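Local coordinates for protein oxalate biosynthetic component 1 (Burkholderia thailandensis, PDB 5IKY) that probably drives quorum-sensing-dependent oxalate formation as a bifunctional enzyme, joining a serine hydrolase of the alpha/beta-hydrolase class to a lyase activity, at residues M719-H724 / L853-A858; R710-S716 / L1001-R1007. All blocks are in the same frame, centred on the assembly; numbering follows the deposited sequence.

Interaction 1 (M719-H724 / L853-A858)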
# COMPACT_ATOMS: atom_id res chain seq x y z
N MET A 719 10.10 6.54 -22.09
CA MET A 719 11.19 5.91 -21.36
C MET A 719 12.34 5.56 -22.30
O MET A 719 13.51 5.69 -21.94
CB MET A 719 10.69 4.66 -20.63
CG MET A 719 9.69 4.95 -19.51
SD MET A 719 10.42 5.78 -18.09
CE MET A 719 11.15 4.39 -17.22
N ALA A 720 12.00 5.12 -23.51
CA ALA A 720 13.00 4.80 -24.51
C ALA A 720 13.83 6.03 -24.88
O ALA A 720 15.04 5.94 -25.05
CB ALA A 720 12.34 4.21 -25.75
N LEU A 721 13.15 7.17 -24.99
CA LEU A 721 13.81 8.42 -25.35
C LEU A 721 14.67 8.94 -24.20
O LEU A 721 15.78 9.43 -24.43
CB LEU A 721 12.77 9.47 -25.73
CG LEU A 721 12.06 9.23 -27.07
CD1 LEU A 721 10.92 10.21 -27.26
CD2 LEU A 721 13.07 9.35 -28.20
N LEU A 722 14.16 8.82 -22.98
CA LEU A 722 14.90 9.27 -21.80
C LEU A 722 16.19 8.49 -21.62
O LEU A 722 17.24 9.07 -21.35
CB LEU A 722 14.03 9.14 -20.55
CG LEU A 722 12.87 10.14 -20.44
CD1 LEU A 722 12.04 9.87 -19.20
CD2 LEU A 722 13.41 11.56 -20.44
N TYR A 723 16.11 7.17 -21.76
CA TYR A 723 17.30 6.33 -21.63
C TYR A 723 18.24 6.51 -22.81
O TYR A 723 19.44 6.27 -22.69
CB TYR A 723 16.90 4.86 -21.48
CG TYR A 723 16.63 4.46 -20.05
CD1 TYR A 723 17.63 4.50 -19.10
CD2 TYR A 723 15.36 4.05 -19.65
CE1 TYR A 723 17.39 4.15 -17.79
CE2 TYR A 723 15.11 3.68 -18.34
CZ TYR A 723 16.13 3.73 -17.41
OH TYR A 723 15.90 3.38 -16.11
N HIS A 724 17.69 6.92 -23.95
CA HIS A 724 18.51 7.23 -25.12
C HIS A 724 19.46 8.38 -24.80
O HIS A 724 20.67 8.28 -25.04
CB HIS A 724 17.62 7.60 -26.31
CG HIS A 724 18.37 7.80 -27.59
ND1 HIS A 724 19.21 8.87 -27.80
CD2 HIS A 724 18.39 7.08 -28.73
CE1 HIS A 724 19.72 8.79 -29.01
NE2 HIS A 724 19.24 7.71 -29.60
N LEU A 853 18.47 -0.90 -21.64
CA LEU A 853 17.20 -0.37 -21.16
C LEU A 853 16.45 0.33 -22.29
O LEU A 853 15.23 0.19 -22.42
CB LEU A 853 17.42 0.58 -19.99
CG LEU A 853 17.77 -0.10 -18.67
CD1 LEU A 853 18.22 0.89 -17.63
CD2 LEU A 853 16.58 -0.87 -18.16
N HIS A 854 17.18 1.08 -23.11
CA HIS A 854 16.57 1.73 -24.27
C HIS A 854 16.00 0.69 -25.23
O HIS A 854 14.86 0.81 -25.68
CB HIS A 854 17.58 2.60 -25.01
CG HIS A 854 17.13 3.01 -26.38
ND1 HIS A 854 16.26 4.05 -26.58
CD2 HIS A 854 17.41 2.50 -27.60
CE1 HIS A 854 16.02 4.18 -27.88
NE2 HIS A 854 16.71 3.25 -28.52
N ASN A 855 16.80 -0.32 -25.53
CA ASN A 855 16.38 -1.42 -26.39
C ASN A 855 15.11 -2.07 -25.86
O ASN A 855 14.18 -2.38 -26.62
CB ASN A 855 17.49 -2.46 -26.50
CG ASN A 855 17.10 -3.64 -27.35
OD1 ASN A 855 16.83 -4.73 -26.84
ND2 ASN A 855 17.05 -3.44 -28.66
N ARG A 856 15.07 -2.27 -24.55
CA ARG A 856 13.93 -2.84 -23.85
C ARG A 856 12.65 -2.04 -24.12
O ARG A 856 11.65 -2.59 -24.58
CB ARG A 856 14.21 -2.88 -22.35
CG ARG A 856 13.94 -4.21 -21.68
CD ARG A 856 14.34 -4.16 -20.21
NE ARG A 856 13.62 -3.11 -19.49
CZ ARG A 856 13.85 -2.78 -18.22
NH1 ARG A 856 14.79 -3.41 -17.53
NH2 ARG A 856 13.15 -1.81 -17.65
N PHE A 857 12.70 -0.74 -23.84
CA PHE A 857 11.53 0.12 -23.99
C PHE A 857 11.18 0.38 -25.45
O PHE A 857 10.01 0.55 -25.79
CB PHE A 857 11.77 1.46 -23.28
CG PHE A 857 11.66 1.37 -21.78
CD1 PHE A 857 10.44 1.16 -21.17
CD2 PHE A 857 12.79 1.50 -20.98
CE1 PHE A 857 10.34 1.08 -19.80
CE2 PHE A 857 12.69 1.42 -19.61
CZ PHE A 857 11.47 1.21 -19.01
N ALA A 858 12.19 0.41 -26.31
CA ALA A 858 11.96 0.60 -27.74
C ALA A 858 11.22 -0.61 -28.31
O ALA A 858 10.40 -0.47 -29.22
CB ALA A 858 13.27 0.83 -28.47
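His854, Phe857 and Tyr723 carry most of this helix-helix contact, and they divide its chemistry between a polar flank and an apolar one. On the polar flank the His854 imidazole, swung to the far side from its own backbone N (chi1 166°), aims ND1 at the carbonyl oxygen of Ala720. The resulting N-H...O hydrogen bond, 2.7 Å from His854 ND1 to Ala720 O, is nearly straight at 162° and lies in the imidazole plane, although it meets the carbonyl from above its plane. The same oxygen takes the helical N-H of His724 from its other face, giving it two donors. His724 in turn directs its ring edge at the face of His854, an edge-to-face pair, and both histidines touch Glu549.

The apolar flank is built on ring faces. Met719 CB sits over the centre of the Phe857 ring, 3.5 Å from its centroid, and the bent chain beyond it keeps the sulfur above the same ring but farther off, a loose Met-aromatic contact. Leu853 CB makes the matching CH-pi contact, over the centre of the Tyr723 ring. The Phe857 and Tyr723 rings meet rim to rim with nearly parallel planes (11°), neither over the face of the other, with Tyr723 CE2 3.5 Å from Phe857 CE2. Ala720 CB and Phe857 CB approach to 3.7 Å where the backbones come close. With axes 8.1 Å apart, this is a tightly packed antiparallel helix pair joining the cap to the alpha/beta-hydrolase region.

Interaction 2 (R710-S716 / L1001-R1007)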
# COMPACT_ATOMS: atom_id res chain seq x y z
N ARG A 710 2.49 3.69 -16.03
CA ARG A 710 2.77 2.60 -16.96
C ARG A 710 1.70 2.44 -18.04
O ARG A 710 1.97 1.94 -19.13
CB ARG A 710 2.90 1.27 -16.21
CG ARG A 710 3.77 1.31 -14.97
CD ARG A 710 4.03 -0.10 -14.44
NE ARG A 710 2.81 -0.90 -14.38
CZ ARG A 710 2.71 -2.15 -14.81
NH1 ARG A 710 3.77 -2.77 -15.33
NH2 ARG A 710 1.56 -2.79 -14.71
N GLN A 711 0.48 2.87 -17.73
CA GLN A 711 -0.67 2.63 -18.61
C GLN A 711 -0.82 3.71 -19.68
O GLN A 711 -1.66 3.58 -20.58
CB GLN A 711 -1.95 2.53 -17.79
CG GLN A 711 -1.88 1.45 -16.73
CD GLN A 711 -1.45 0.11 -17.29
OE1 GLN A 711 -1.96 -0.34 -18.31
NE2 GLN A 711 -0.49 -0.53 -16.63
N SER A 712 -0.02 4.76 -19.58
CA SER A 712 -0.00 5.81 -20.59
C SER A 712 0.38 5.27 -21.97
O SER A 712 1.25 4.41 -22.09
CB SER A 712 0.98 6.91 -20.19
OG SER A 712 1.22 7.79 -21.28
N PRO A 713 -0.28 5.79 -23.02
CA PRO A 713 0.01 5.40 -24.41
C PRO A 713 1.45 5.67 -24.81
O PRO A 713 2.06 4.86 -25.52
CB PRO A 713 -0.95 6.28 -25.23
CG PRO A 713 -2.04 6.64 -24.28
CD PRO A 713 -1.39 6.75 -22.94
N ARG A 714 2.00 6.79 -24.34
CA ARG A 714 3.36 7.19 -24.71
C ARG A 714 4.41 6.79 -23.68
O ARG A 714 5.54 7.27 -23.74
CB ARG A 714 3.41 8.71 -24.91
CG ARG A 714 2.82 9.19 -26.23
CD ARG A 714 3.74 8.84 -27.38
NE ARG A 714 5.03 9.51 -27.28
CZ ARG A 714 6.00 9.38 -28.17
NH1 ARG A 714 5.83 8.61 -29.24
NH2 ARG A 714 7.15 10.02 -28.01
N TYR A 715 4.04 5.91 -22.75
CA TYR A 715 4.93 5.59 -21.64
C TYR A 715 6.25 4.96 -22.08
O TYR A 715 7.32 5.45 -21.73
CB TYR A 715 4.24 4.65 -20.65
CG TYR A 715 5.16 4.22 -19.53
CD1 TYR A 715 5.47 5.08 -18.49
CD2 TYR A 715 5.72 2.95 -19.51
CE1 TYR A 715 6.32 4.70 -17.46
CE2 TYR A 715 6.57 2.55 -18.49
CZ TYR A 715 6.86 3.43 -17.47
OH TYR A 715 7.71 3.04 -16.45
N SER A 716 6.17 3.88 -22.85
CA SER A 716 7.37 3.16 -23.27
C SER A 716 8.25 4.01 -24.18
O SER A 716 9.47 4.02 -24.03
CB SER A 716 7.00 1.86 -23.98
OG SER A 716 6.42 0.93 -23.08
N LEU A 1001 8.66 -3.77 -13.13
CA LEU A 1001 7.40 -3.04 -13.24
C LEU A 1001 7.55 -1.82 -14.13
O LEU A 1001 6.73 -1.59 -15.02
CB LEU A 1001 6.90 -2.62 -11.86
CG LEU A 1001 5.80 -3.49 -11.25
CD1 LEU A 1001 5.26 -2.85 -9.99
CD2 LEU A 1001 4.68 -3.71 -12.25
N ALA A 1002 8.60 -1.04 -13.90
CA ALA A 1002 8.86 0.16 -14.67
C ALA A 1002 9.09 -0.15 -16.15
O ALA A 1002 8.88 0.70 -17.02
CB ALA A 1002 10.05 0.92 -14.11
N GLY A 1003 9.52 -1.38 -16.43
CA GLY A 1003 9.81 -1.79 -17.79
C GLY A 1003 8.65 -2.46 -18.49
O GLY A 1003 8.76 -2.83 -19.66
N THR A 1004 7.54 -2.63 -17.78
CA THR A 1004 6.38 -3.33 -18.33
C THR A 1004 5.11 -2.49 -18.24
O THR A 1004 5.08 -1.46 -17.58
CB THR A 1004 6.14 -4.67 -17.62
OG1 THR A 1004 6.12 -4.46 -16.21
CG2 THR A 1004 7.25 -5.66 -17.97
N THR A 1005 4.06 -2.95 -18.92
CA THR A 1005 2.79 -2.22 -18.94
C THR A 1005 1.61 -3.13 -18.63
O THR A 1005 0.46 -2.68 -18.64
CB THR A 1005 2.55 -1.54 -20.30
OG1 THR A 1005 2.50 -2.53 -21.34
CG2 THR A 1005 3.66 -0.54 -20.61
N SER A 1006 1.88 -4.40 -18.37
CA SER A 1006 0.83 -5.36 -18.05
C SER A 1006 0.22 -5.06 -16.68
O SER A 1006 0.94 -4.78 -15.73
CB SER A 1006 1.38 -6.79 -18.07
OG SER A 1006 0.36 -7.74 -17.80
N ARG A 1007 -1.11 -5.11 -16.60
CA ARG A 1007 -1.81 -4.83 -15.35
C ARG A 1007 -1.77 -6.01 -14.38
O ARG A 1007 -2.06 -5.86 -13.20
CB ARG A 1007 -3.26 -4.44 -15.63
CG ARG A 1007 -3.43 -3.16 -16.44
CD ARG A 1007 -4.90 -2.82 -16.60
NE ARG A 1007 -5.10 -1.61 -17.40
CZ ARG A 1007 -5.24 -0.39 -16.89
NH1 ARG A 1007 -5.21 -0.21 -15.57
NH2 ARG A 1007 -5.42 0.65 -17.69
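Arg710 lays its guanidinium between Leu1001 CD2 over one face and Thr1005 CA over the other, while its edge turns to backbone carbonyls. NH1 of Arg710 donates to Leu1001 O at 3.2 Å, in the carbonyl plane on a lone pair, and that oxygen also receives the N-H of Thr1004. Thr1004 OG1, itself bonded to Ser1000 O, lies at the same guanidinium edge.

Next along the chain, Gln711 crosses Arg1007. Gln711 OE1 rests over one face of the Arg1007 guanidinium, 3.5 Å from Arg1007 NE, with the two planes 39° apart; Gln711 NE2 donates to Thr1005 O at 3.1 Å, coming in from well above the carbonyl plane. Tyr715 extends away from its backbone N (chi1 176°), which lets Tyr715 OH donate a hydrogen bond to Ala1002 O, 2.7 Å away, on a lone pair of the carbonyl; that oxygen lies in the plane of the ring, at its edge. Thr1005 sends CG2 to Arg710 O at 3.3 Å and hydrogen-bonds Asp979 through its hydroxyl.

The two segments thus meet where residues 710-716 lead into helix 715-734 and the chain runs on from helix 998-1002, which follows sheet strand 988-992. Asn860, ending helix 849-860, bonds Gly1003 O and, weakly, Ser716 OG.

In the fold
Both interactions attach helix 715-734 and its approach to the hydrolase region, with centres about 12 Å apart. Interaction 1 uses the body of that helix and is almost wholly buried; aromatic faces and aliphatic carbons do most of the work, with one side-chain hydrogen bond at its flank. Interaction 2 lies at the start of the helix and is only partly buried. There much of the backbone is loop or turn, and side chains of Arg710, Gln711 and Tyr715 donate to backbone carbonyls. The two are continuous: Phe857 CE1 of interaction 1 packs 3.2 Å from Ala1002 O of interaction 2, and Arg856 reaches Gly1003. Here the helix pair relies mainly on apolar and ring contacts, the loop contact mainly on hydrogen bonds.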